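Local coordinates for putative hydroxymethylglutaryl-CoA synthase (Streptococcus mutans, PDB 3SQZ), which probably catalyses the condensation of acetyl-CoA with acetoacetyl-CoA to hydroxymethylglutaryl-CoA and binds coenzyme A in a thiolase fold, at residues 205-217 / 241-254. Numbering follows the deposited sequence.
Sequences LHDETLAQTRDIM and DMLKTTWAEYQKRF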
# COMPACT_ATOMS: atom_id res chain seq x y z
N LEU A 205 -2.33 18.11 -0.39
CA LEU A 205 -1.40 17.73 0.67
C LEU A 205 -0.87 18.97 1.37
O LEU A 205 -0.56 19.97 0.73
CB LEU A 205 -0.23 16.92 0.10
CG LEU A 205 -0.60 15.56 -0.48
CD1 LEU A 205 0.59 14.94 -1.20
CD2 LEU A 205 -1.09 14.64 0.62
N HIS A 206 -0.77 18.90 2.69
CA HIS A 206 -0.30 20.05 3.46
C HIS A 206 1.12 19.88 3.95
O HIS A 206 1.67 18.80 3.92
CB HIS A 206 -1.26 20.33 4.60
CG HIS A 206 -2.64 20.66 4.12
ND1 HIS A 206 -3.74 19.87 4.37
CD2 HIS A 206 -3.08 21.68 3.35
CE1 HIS A 206 -4.80 20.41 3.80
NE2 HIS A 206 -4.43 21.51 3.18
N ASP A 207 1.72 20.98 4.39
CA ASP A 207 3.14 20.98 4.73
C ASP A 207 3.45 20.65 6.18
O ASP A 207 4.61 20.52 6.55
CB ASP A 207 3.78 22.31 4.37
CG ASP A 207 3.94 22.49 2.88
OD1 ASP A 207 4.37 21.52 2.20
OD2 ASP A 207 3.62 23.59 2.38
N GLU A 208 2.41 20.53 7.00
CA GLU A 208 2.60 20.21 8.40
C GLU A 208 2.75 18.71 8.56
O GLU A 208 1.77 17.96 8.52
CB GLU A 208 1.41 20.73 9.22
CG GLU A 208 1.29 22.26 9.28
CD GLU A 208 0.66 22.88 8.04
OE1 GLU A 208 0.05 22.16 7.23
OE2 GLU A 208 0.77 24.12 7.90
N THR A 209 3.99 18.26 8.70
CA THR A 209 4.30 16.84 8.81
C THR A 209 5.21 16.62 10.00
O THR A 209 5.94 17.53 10.39
CB THR A 209 5.01 16.32 7.54
OG1 THR A 209 6.25 17.02 7.37
CG2 THR A 209 4.14 16.54 6.31
N LEU A 210 5.18 15.43 10.58
CA LEU A 210 6.10 15.09 11.64
C LEU A 210 6.44 13.61 11.56
O LEU A 210 5.53 12.76 11.56
CB LEU A 210 5.50 15.40 13.01
CG LEU A 210 6.43 15.12 14.19
CD1 LEU A 210 7.61 16.09 14.19
CD2 LEU A 210 5.66 15.20 15.49
N ALA A 211 7.73 13.30 11.50
CA ALA A 211 8.22 11.94 11.49
C ALA A 211 9.01 11.64 12.75
O ALA A 211 9.48 12.55 13.43
CB ALA A 211 9.08 11.68 10.26
N GLN A 212 9.17 10.35 13.02
CA GLN A 212 9.97 9.89 14.14
C GLN A 212 10.71 8.62 13.71
O GLN A 212 10.13 7.76 13.05
CB GLN A 212 9.07 9.58 15.35
CG GLN A 212 9.87 9.27 16.61
CD GLN A 212 8.99 8.97 17.82
OE1 GLN A 212 7.76 9.14 17.80
NE2 GLN A 212 9.63 8.51 18.87
N THR A 213 11.99 8.52 14.09
CA THR A 213 12.79 7.33 13.85
C THR A 213 13.20 6.73 15.18
O THR A 213 13.61 7.46 16.08
CB THR A 213 14.07 7.67 13.06
OG1 THR A 213 13.72 8.18 11.77
CG2 THR A 213 14.96 6.45 12.88
N ARG A 214 13.13 5.40 15.28
CA ARG A 214 13.55 4.67 16.47
C ARG A 214 14.14 3.33 16.03
O ARG A 214 13.47 2.55 15.37
CB ARG A 214 12.34 4.42 17.38
CG ARG A 214 12.63 3.81 18.73
CD ARG A 214 11.32 3.53 19.46
NE ARG A 214 10.56 4.76 19.70
CZ ARG A 214 9.35 4.80 20.25
NH1 ARG A 214 8.74 3.67 20.61
NH2 ARG A 214 8.75 5.96 20.43
N ASP A 215 15.38 3.04 16.44
CA ASP A 215 16.11 1.86 16.00
C ASP A 215 15.69 0.64 16.80
O ASP A 215 16.09 0.46 17.95
CB ASP A 215 17.60 2.16 16.14
CG ASP A 215 18.50 0.99 15.78
OD1 ASP A 215 18.05 -0.02 15.22
OD2 ASP A 215 19.71 1.11 16.07
N ILE A 216 14.85 -0.19 16.19
CA ILE A 216 14.30 -1.39 16.82
C ILE A 216 14.28 -2.54 15.82
O ILE A 216 14.47 -2.34 14.61
CB ILE A 216 12.87 -1.15 17.39
CG1 ILE A 216 11.87 -0.79 16.27
CG2 ILE A 216 12.91 -0.08 18.48
CD1 ILE A 216 10.43 -0.81 16.72
N MET A 217 14.04 -3.75 16.31
CA MET A 217 13.95 -4.92 15.44
C MET A 217 12.63 -5.65 15.65
O MET A 217 12.59 -6.80 16.09
CB MET A 217 15.18 -5.83 15.60
CG MET A 217 16.46 -5.15 15.12
SD MET A 217 16.40 -4.75 13.35
CE MET A 217 17.26 -6.16 12.66
N ASP A 241 3.08 2.80 20.27
CA ASP A 241 3.84 3.83 20.97
C ASP A 241 4.34 4.93 20.04
O ASP A 241 4.34 6.11 20.40
CB ASP A 241 5.01 3.24 21.75
CG ASP A 241 5.67 4.27 22.65
OD1 ASP A 241 5.01 4.71 23.62
OD2 ASP A 241 6.83 4.65 22.38
N MET A 242 4.77 4.56 18.84
CA MET A 242 5.18 5.57 17.88
C MET A 242 3.97 6.38 17.41
O MET A 242 4.08 7.58 17.18
CB MET A 242 5.94 4.94 16.72
CG MET A 242 7.26 4.36 17.19
SD MET A 242 8.38 3.95 15.86
CE MET A 242 8.88 5.57 15.27
N LEU A 243 2.82 5.73 17.30
CA LEU A 243 1.60 6.47 17.00
C LEU A 243 1.29 7.49 18.10
O LEU A 243 1.10 8.68 17.83
CB LEU A 243 0.43 5.51 16.83
CG LEU A 243 -0.96 6.13 16.69
CD1 LEU A 243 -1.10 7.01 15.46
CD2 LEU A 243 -2.01 5.03 16.68
N LYS A 244 1.26 7.02 19.34
CA LYS A 244 0.93 7.88 20.47
C LYS A 244 1.88 9.08 20.57
O LYS A 244 1.44 10.22 20.71
CB LYS A 244 0.97 7.09 21.78
CG LYS A 244 0.78 7.94 23.03
CD LYS A 244 0.91 7.10 24.29
CE LYS A 244 0.72 7.96 25.54
NZ LYS A 244 0.65 7.13 26.78
N THR A 245 3.18 8.80 20.52
CA THR A 245 4.17 9.85 20.73
C THR A 245 4.26 10.81 19.55
O THR A 245 4.45 12.01 19.74
CB THR A 245 5.57 9.27 21.08
OG1 THR A 245 6.00 8.38 20.04
CG2 THR A 245 5.53 8.53 22.41
N THR A 246 4.13 10.29 18.34
CA THR A 246 4.19 11.17 17.17
C THR A 246 2.94 12.05 17.11
O THR A 246 3.03 13.25 16.83
CB THR A 246 4.38 10.38 15.86
OG1 THR A 246 5.50 9.49 16.00
CG2 THR A 246 4.63 11.32 14.70
N TRP A 247 1.79 11.48 17.41
CA TRP A 247 0.55 12.25 17.39
C TRP A 247 0.53 13.32 18.48
O TRP A 247 0.07 14.44 18.26
CB TRP A 247 -0.66 11.32 17.48
CG TRP A 247 -2.00 11.98 17.63
CD1 TRP A 247 -2.90 11.75 18.63
CD2 TRP A 247 -2.62 12.95 16.76
NE1 TRP A 247 -4.03 12.51 18.44
CE2 TRP A 247 -3.88 13.26 17.30
CE3 TRP A 247 -2.22 13.59 15.57
CZ2 TRP A 247 -4.75 14.17 16.71
CZ3 TRP A 247 -3.10 14.50 14.99
CH2 TRP A 247 -4.35 14.78 15.56
N ALA A 248 1.03 12.98 19.67
CA ALA A 248 1.11 13.97 20.74
C ALA A 248 1.96 15.16 20.31
O ALA A 248 1.57 16.32 20.49
CB ALA A 248 1.67 13.35 22.01
N GLU A 249 3.12 14.88 19.72
CA GLU A 249 4.02 15.94 19.32
C GLU A 249 3.46 16.73 18.13
O GLU A 249 3.65 17.94 18.04
CB GLU A 249 5.41 15.38 19.03
CG GLU A 249 6.47 16.42 18.66
CD GLU A 249 6.83 17.36 19.79
OE1 GLU A 249 6.49 17.08 20.96
OE2 GLU A 249 7.47 18.39 19.50
N TYR A 250 2.76 16.04 17.23
CA TYR A 250 2.13 16.68 16.08
C TYR A 250 1.12 17.74 16.53
O TYR A 250 1.12 18.88 16.06
CB TYR A 250 1.44 15.64 15.19
CG TYR A 250 0.97 16.20 13.87
CD1 TYR A 250 1.77 16.11 12.74
CD2 TYR A 250 -0.27 16.83 13.76
CE1 TYR A 250 1.36 16.64 11.53
CE2 TYR A 250 -0.69 17.37 12.55
CZ TYR A 250 0.13 17.27 11.44
OH TYR A 250 -0.27 17.80 10.24
N GLN A 251 0.24 17.35 17.45
CA GLN A 251 -0.75 18.27 17.99
C GLN A 251 -0.10 19.51 18.58
O GLN A 251 -0.60 20.62 18.40
CB GLN A 251 -1.59 17.57 19.05
CG GLN A 251 -2.52 16.54 18.47
CD GLN A 251 -3.17 15.69 19.54
OE1 GLN A 251 -2.61 14.69 19.98
NE2 GLN A 251 -4.36 16.10 19.96
N LYS A 252 1.00 19.32 19.31
CA LYS A 252 1.71 20.43 19.93
C LYS A 252 2.32 21.38 18.91
O LYS A 252 2.20 22.59 19.03
CB LYS A 252 2.81 19.93 20.86
CG LYS A 252 2.31 19.14 22.06
CD LYS A 252 3.48 18.70 22.94
CE LYS A 252 3.01 17.84 24.10
NZ LYS A 252 1.99 18.55 24.93
N ARG A 253 3.00 20.82 17.91
CA ARG A 253 3.69 21.66 16.94
C ARG A 253 2.73 22.42 16.04
O ARG A 253 3.03 23.53 15.62
CB ARG A 253 4.64 20.82 16.09
CG ARG A 253 5.79 20.26 16.89
CD ARG A 253 6.86 19.69 15.98
NE ARG A 253 7.90 19.05 16.77
CZ ARG A 253 9.07 18.66 16.29
NH1 ARG A 253 9.37 18.87 15.02
NH2 ARG A 253 9.95 18.08 17.09
N PHE A 254 1.58 21.81 15.75
CA PHE A 254 0.72 22.34 14.69
C PHE A 254 -0.65 22.84 15.14
O PHE A 254 -1.45 23.28 14.33
CB PHE A 254 0.58 21.31 13.56
CG PHE A 254 1.89 20.94 12.95
CD1 PHE A 254 2.70 21.93 12.39
CD2 PHE A 254 2.34 19.63 12.94
CE1 PHE A 254 3.91 21.60 11.82
CE2 PHE A 254 3.56 19.30 12.38
CZ PHE A 254 4.35 20.29 11.81
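Glu208 lays its CB over the centre of the Phe254 ring, a CH-pi contact 3.6 Å from CB to the centroid, while CB of Arg253 covers the opposite face and O of Thr209 lies at the edge. The Tyr250 ring carries CD2 of Phe254 on one face and turns its edge to the strand. Its rigid phenol spans the gap from helix to strand, OH donating to O of Glu208 (2.7 Å) from above the carbonyl plane. With CG anti to the backbone N (chi1 -177°), Leu210 points its branched end at the helix: CD2 packs on CG of Glu249 at 3.5 Å, and CD1 sits over the Arg253 guanidinium. The in-plane bond from Arg253 NE to Glu249 OE2, 2.8 Å, steadies that guanidinium. Farther along, long Arg214 reaches the helix, where short Asp241 keeps its charge close: NH1 donates to OD2 at 2.8 Å, NH2 only weakly. In the conformer given, CG of Met242 covers one guanidinium face. Segment 241-254 thus runs roughly antiparallel (143°) to strand residues 210-213 of the thiolase-fold sheet, meeting alternate residues; a hydrogen bond grips the strand backbone at the aromatic end, and a salt bridge ties the other.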